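Local coordinates for imelysin-like protein (Psychrobacter arcticus, PDB 3PF0) that is of unknown function but belongs to the imelysin-like M75 peptidase family and may be a metalloendopeptidase, at residues I46-V58 against I217-F231. Residues are numbered along the deposited sequence; the frame is centred on the assembly and turned at random. Where two conformers were deposited one is given.
Sequences ISAETEKTYLTHV and IDKTAESDQGLNQWF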
loop_
_atom_site.group_PDB
_atom_site.type_symbol
_atom_site.label_atom_id
_atom_site.label_comp_id
_atom_site.label_asym_id
_atom_site.label_seq_id
_atom_site.Cartn_x
_atom_site.Cartn_y
_atom_site.Cartn_z
ATOM N N ILE A 46 23.821 -12.149 -13.115
ATOM C CA ILE A 46 23.048 -12.780 -12.038
ATOM C C ILE A 46 22.864 -14.258 -12.388
ATOM O O ILE A 46 22.274 -14.566 -13.427
ATOM C CB ILE A 46 21.675 -12.083 -11.762
ATOM C CG1 ILE A 46 21.810 -10.548 -11.647
ATOM C CG2 ILE A 46 20.982 -12.692 -10.516
ATOM C CD1 ILE A 46 20.528 -9.765 -11.891
ATOM N N SER A 47 23.363 -15.166 -11.529
ATOM C CA SER A 47 23.204 -16.602 -11.746
ATOM C C SER A 47 21.768 -17.037 -11.417
ATOM O O SER A 47 21.051 -16.324 -10.703
ATOM C CB SER A 47 24.212 -17.394 -10.921
ATOM O OG SER A 47 23.931 -17.311 -9.535
ATOM N N ALA A 48 21.347 -18.197 -11.955
ATOM C CA ALA A 48 20.018 -18.765 -11.733
ATOM C C ALA A 48 19.778 -19.019 -10.241
ATOM O O ALA A 48 18.669 -18.793 -9.761
ATOM C CB ALA A 48 19.860 -20.054 -12.520
ATOM N N GLU A 49 20.838 -19.426 -9.508
ATOM C CA GLU A 49 20.795 -19.713 -8.080
ATOM C C GLU A 49 20.707 -18.431 -7.249
ATOM O O GLU A 49 19.901 -18.390 -6.315
ATOM C CB GLU A 49 22.004 -20.559 -7.655
ATOM C CG GLU A 49 21.714 -21.514 -6.500
ATOM C CD GLU A 49 20.553 -22.480 -6.669
ATOM O OE1 GLU A 49 20.392 -23.049 -7.775
ATOM O OE2 GLU A 49 19.805 -22.678 -5.684
ATOM N N THR A 50 21.502 -17.383 -7.596
ATOM C CA THR A 50 21.492 -16.075 -6.917
ATOM C C THR A 50 20.096 -15.459 -7.042
ATOM O O THR A 50 19.571 -14.934 -6.058
ATOM C CB THR A 50 22.591 -15.149 -7.494
ATOM O OG1 THR A 50 23.862 -15.705 -7.181
ATOM C CG2 THR A 50 22.517 -13.704 -6.964
ATOM N N GLU A 51 19.495 -15.557 -8.248
ATOM C CA GLU A 51 18.164 -15.046 -8.551
ATOM C C GLU A 51 17.111 -15.799 -7.744
ATOM O O GLU A 51 16.262 -15.158 -7.130
ATOM C CB GLU A 51 17.886 -15.167 -10.050
ATOM C CG GLU A 51 16.904 -14.142 -10.577
ATOM C CD GLU A 51 16.863 -14.106 -12.090
ATOM O OE1 GLU A 51 17.857 -13.655 -12.703
ATOM O OE2 GLU A 51 15.838 -14.537 -12.665
ATOM N N LYS A 52 17.187 -17.151 -7.715
ATOM C CA LYS A 52 16.280 -18.015 -6.951
ATOM C C LYS A 52 16.304 -17.629 -5.454
ATOM O O LYS A 52 15.238 -17.458 -4.854
ATOM C CB LYS A 52 16.665 -19.494 -7.147
ATOM C CG LYS A 52 15.793 -20.492 -6.392
ATOM C CD LYS A 52 16.313 -21.909 -6.552
ATOM C CE LYS A 52 15.413 -22.929 -5.911
ATOM N NZ LYS A 52 16.001 -24.290 -6.000
ATOM N N THR A 53 17.521 -17.464 -4.883
ATOM C CA THR A 53 17.780 -17.096 -3.482
ATOM C C THR A 53 17.182 -15.706 -3.177
ATOM O O THR A 53 16.533 -15.549 -2.137
ATOM C CB THR A 53 19.302 -17.163 -3.198
ATOM O OG1 THR A 53 19.762 -18.506 -3.394
ATOM C CG2 THR A 53 19.673 -16.707 -1.789
ATOM N N TYR A 54 17.377 -14.716 -4.081
ATOM C CA TYR A 54 16.848 -13.361 -3.889
ATOM C C TYR A 54 15.316 -13.369 -3.878
ATOM O O TYR A 54 14.729 -12.813 -2.950
ATOM C CB TYR A 54 17.393 -12.372 -4.937
ATOM C CG TYR A 54 16.768 -10.994 -4.858
ATOM C CD1 TYR A 54 17.087 -10.119 -3.821
ATOM C CD2 TYR A 54 15.860 -10.565 -5.819
ATOM C CE1 TYR A 54 16.502 -8.855 -3.735
ATOM C CE2 TYR A 54 15.262 -9.306 -5.741
ATOM C CZ TYR A 54 15.590 -8.452 -4.700
ATOM O OH TYR A 54 15.003 -7.215 -4.631
ATOM N N LEU A 55 14.681 -14.021 -4.878
ATOM C CA LEU A 55 13.220 -14.132 -5.012
ATOM C C LEU A 55 12.599 -14.883 -3.817
ATOM O O LEU A 55 11.516 -14.514 -3.375
ATOM C CB LEU A 55 12.829 -14.814 -6.338
ATOM C CG LEU A 55 13.111 -14.034 -7.641
ATOM C CD1 LEU A 55 13.075 -14.954 -8.833
ATOM C CD2 LEU A 55 12.133 -12.863 -7.840
ATOM N N THR A 56 13.302 -15.896 -3.271
ATOM C CA THR A 56 12.864 -16.650 -2.086
ATOM C C THR A 56 12.911 -15.717 -0.863
ATOM O O THR A 56 11.997 -15.748 -0.035
ATOM C CB THR A 56 13.722 -17.916 -1.907
ATOM O OG1 THR A 56 13.600 -18.715 -3.085
ATOM C CG2 THR A 56 13.317 -18.743 -0.697
ATOM N N HIS A 57 13.956 -14.870 -0.781
ATOM C CA HIS A 57 14.143 -13.904 0.299
ATOM C C HIS A 57 13.050 -12.798 0.224
ATOM O O HIS A 57 12.546 -12.365 1.262
ATOM C CB HIS A 57 15.579 -13.333 0.246
ATOM C CG HIS A 57 15.711 -11.919 0.709
ATOM N ND1 HIS A 57 15.835 -11.610 2.047
ATOM C CD2 HIS A 57 15.743 -10.775 -0.010
ATOM C CE1 HIS A 57 15.918 -10.293 2.103
ATOM N NE2 HIS A 57 15.870 -9.749 0.889
ATOM N N VAL A 58 12.667 -12.380 -0.993
ATOM C CA VAL A 58 11.649 -11.349 -1.218
ATOM C C VAL A 58 10.279 -11.865 -0.735
ATOM O O VAL A 58 9.548 -11.135 -0.059
ATOM C CB VAL A 58 11.646 -10.913 -2.713
ATOM C CG1 VAL A 58 10.307 -10.313 -3.146
ATOM C CG2 VAL A 58 12.795 -9.950 -2.997
ATOM N N ILE A 217 10.189 -18.851 -9.153
ATOM C CA ILE A 217 11.398 -19.120 -8.375
ATOM C C ILE A 217 12.152 -20.353 -8.918
ATOM O O ILE A 217 13.384 -20.326 -8.925
ATOM C CB ILE A 217 11.022 -19.237 -6.868
ATOM C CG1 ILE A 217 10.626 -17.847 -6.320
ATOM C CG2 ILE A 217 12.133 -19.870 -6.014
ATOM C CD1 ILE A 217 9.914 -17.803 -4.961
ATOM N N ASP A 218 11.416 -21.390 -9.392
ATOM C CA ASP A 218 11.979 -22.638 -9.922
ATOM C C ASP A 218 12.349 -22.535 -11.418
ATOM O O ASP A 218 12.954 -23.464 -11.967
ATOM C CB ASP A 218 10.983 -23.801 -9.701
ATOM C CG ASP A 218 9.640 -23.675 -10.410
ATOM O OD1 ASP A 218 9.165 -22.531 -10.595
ATOM O OD2 ASP A 218 9.046 -24.723 -10.744
ATOM N N LYS A 219 11.996 -21.418 -12.080
ATOM C CA LYS A 219 12.249 -21.241 -13.513
ATOM C C LYS A 219 13.290 -20.139 -13.828
ATOM O O LYS A 219 13.329 -19.664 -14.967
ATOM C CB LYS A 219 10.918 -20.925 -14.236
ATOM C CG LYS A 219 9.853 -22.014 -14.131
ATOM C CD LYS A 219 8.577 -21.618 -14.867
ATOM C CE LYS A 219 7.588 -22.756 -14.937
ATOM N NZ LYS A 219 6.514 -22.495 -15.932
ATOM N N THR A 220 14.156 -19.770 -12.856
ATOM C CA THR A 220 15.170 -18.710 -13.037
ATOM C C THR A 220 16.205 -19.040 -14.136
ATOM O O THR A 220 16.733 -18.120 -14.762
ATOM C CB THR A 220 15.900 -18.379 -11.726
ATOM O OG1 THR A 220 16.462 -19.570 -11.176
ATOM C CG2 THR A 220 15.006 -17.678 -10.707
ATOM N N ALA A 221 16.475 -20.338 -14.374
ATOM C CA ALA A 221 17.433 -20.802 -15.377
ATOM C C ALA A 221 16.960 -20.549 -16.813
ATOM O O ALA A 221 17.802 -20.356 -17.691
ATOM C CB ALA A 221 17.711 -22.282 -15.180
ATOM N N GLU A 222 15.632 -20.552 -17.058
ATOM C CA GLU A 222 15.069 -20.360 -18.402
ATOM C C GLU A 222 14.492 -18.947 -18.636
ATOM O O GLU A 222 14.459 -18.503 -19.788
ATOM C CB GLU A 222 14.005 -21.427 -18.739
ATOM C CG GLU A 222 12.873 -21.571 -17.730
ATOM C CD GLU A 222 12.780 -22.928 -17.054
ATOM O OE1 GLU A 222 13.777 -23.361 -16.430
ATOM O OE2 GLU A 222 11.692 -23.544 -17.122
ATOM N N SER A 223 14.026 -18.253 -17.575
ATOM C CA SER A 223 13.466 -16.905 -17.719
ATOM C C SER A 223 13.628 -16.070 -16.456
ATOM O O SER A 223 13.654 -16.614 -15.350
ATOM C CB SER A 223 11.985 -16.964 -18.097
ATOM O OG SER A 223 11.166 -17.402 -17.024
ATOM N N ASP A 224 13.677 -14.734 -16.634
ATOM C CA ASP A 224 13.772 -13.752 -15.551
ATOM C C ASP A 224 12.374 -13.167 -15.233
ATOM O O ASP A 224 12.269 -12.013 -14.804
ATOM C CB ASP A 224 14.790 -12.642 -15.906
ATOM C CG ASP A 224 14.597 -11.925 -17.244
ATOM O OD1 ASP A 224 13.541 -12.135 -17.893
ATOM O OD2 ASP A 224 15.502 -11.154 -17.639
ATOM N N GLN A 225 11.311 -13.984 -15.443
ATOM C CA GLN A 225 9.891 -13.650 -15.233
ATOM C C GLN A 225 9.624 -13.080 -13.828
ATOM O O GLN A 225 8.920 -12.076 -13.699
ATOM C CB GLN A 225 9.006 -14.890 -15.468
ATOM C CG GLN A 225 7.506 -14.587 -15.529
ATOM C CD GLN A 225 6.656 -15.824 -15.348
ATOM O OE1 GLN A 225 6.590 -16.701 -16.220
ATOM N NE2 GLN A 225 5.957 -15.903 -14.221
ATOM N N GLY A 226 10.192 -13.727 -12.810
ATOM C CA GLY A 226 10.038 -13.344 -11.413
ATOM C C GLY A 226 10.658 -12.008 -11.066
ATOM O O GLY A 226 9.979 -11.137 -10.510
ATOM N N LEU A 227 11.954 -11.848 -11.394
ATOM C CA LEU A 227 12.714 -10.629 -11.142
ATOM C C LEU A 227 12.100 -9.444 -11.906
ATOM O O LEU A 227 11.980 -8.351 -11.342
ATOM C CB LEU A 227 14.180 -10.841 -11.542
ATOM C CG LEU A 227 15.204 -9.874 -10.943
ATOM C CD1 LEU A 227 15.595 -10.293 -9.526
ATOM C CD2 LEU A 227 16.443 -9.789 -11.822
ATOM N N ASN A 228 11.650 -9.683 -13.157
ATOM C CA ASN A 228 11.034 -8.645 -13.984
ATOM C C ASN A 228 9.715 -8.153 -13.369
ATOM O O ASN A 228 9.513 -6.942 -13.274
ATOM C CB ASN A 228 10.806 -9.129 -15.421
ATOM C CG ASN A 228 10.538 -7.995 -16.384
ATOM O OD1 ASN A 228 11.433 -7.219 -16.729
ATOM N ND2 ASN A 228 9.293 -7.850 -16.815
ATOM N N GLN A 229 8.847 -9.085 -12.921
ATOM C CA GLN A 229 7.554 -8.765 -12.325
ATOM C C GLN A 229 7.719 -8.033 -11.002
ATOM O O GLN A 229 6.982 -7.081 -10.753
ATOM C CB GLN A 229 6.693 -10.030 -12.128
ATOM C CG GLN A 229 5.205 -9.694 -11.921
ATOM C CD GLN A 229 4.241 -10.803 -12.249
ATOM O OE1 GLN A 229 4.498 -11.996 -12.031
ATOM N NE2 GLN A 229 3.068 -10.415 -12.711
ATOM N N TRP A 230 8.664 -8.484 -10.157
ATOM C CA TRP A 230 8.945 -7.910 -8.844
ATOM C C TRP A 230 9.376 -6.426 -8.947
ATOM O O TRP A 230 8.785 -5.586 -8.271
ATOM C CB TRP A 230 10.011 -8.752 -8.108
ATOM C CG TRP A 230 10.651 -8.095 -6.912
ATOM C CD1 TRP A 230 11.965 -7.770 -6.770
ATOM C CD2 TRP A 230 10.002 -7.679 -5.698
ATOM N NE1 TRP A 230 12.185 -7.199 -5.537
ATOM C CE2 TRP A 230 10.999 -7.135 -4.855
ATOM C CE3 TRP A 230 8.668 -7.693 -5.248
ATOM C CZ2 TRP A 230 10.710 -6.621 -3.584
ATOM C CZ3 TRP A 230 8.382 -7.178 -3.993
ATOM C CH2 TRP A 230 9.397 -6.661 -3.170
ATOM N N PHE A 231 10.378 -6.107 -9.785
ATOM C CA PHE A 231 10.868 -4.737 -9.901
ATOM C C PHE A 231 9.898 -3.831 -10.664
ATOM O O PHE A 231 9.877 -2.625 -10.405
ATOM C CB PHE A 231 12.268 -4.688 -10.515
ATOM C CG PHE A 231 13.321 -5.088 -9.519
ATOM C CD1 PHE A 231 13.753 -4.197 -8.544
ATOM C CD2 PHE A 231 13.845 -6.374 -9.517
ATOM C CE1 PHE A 231 14.706 -4.578 -7.600
ATOM C CE2 PHE A 231 14.789 -6.759 -8.564
ATOM C CZ PHE A 231 15.214 -5.857 -7.614
#
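Ala48 O, in the first turn of helix 48-84, is gripped by two donors from opposite faces of its carbonyl plane. One is Lys52 N of its own helix. The other is Thr220 OG1, which crosses the contact at 2.7 Å from Ala48 O. Thr220 chi1 of 55° puts the hydroxyl between its backbone N and carbonyl carbon and turns CG2 to the Glu51 and Leu55 side chains. Leu55 CD1 meets this methyl tip to tip. Leu55 CD2 lies 3.6 Å from Gly226 C, and Gly226, lacking a side chain, lets CD1 pack close. Leu227 crosses Tyr54 at about a right angle, its CD1 3.7 Å from Tyr54 CD2. Trp230 NE1 donates to Tyr54 OH at 3.0 Å, with an N-H...O angle of 152°. Val58 CG1 sits squarely over the six-membered ring of Trp230, a CH-pi contact 3.5 Å from its centroid. The Phe231 ring lies nearly parallel to that of Tyr54, but rim to rim, completing an aromatic cluster. Glu51 OE2 is buried without a polar partner, while Asp224 pairs with Arg355. Mainly apolar packing thus joins the start of helix 48-84 to helix 225-250 and the residues leading into it; burial may raise the pKa of Glu51.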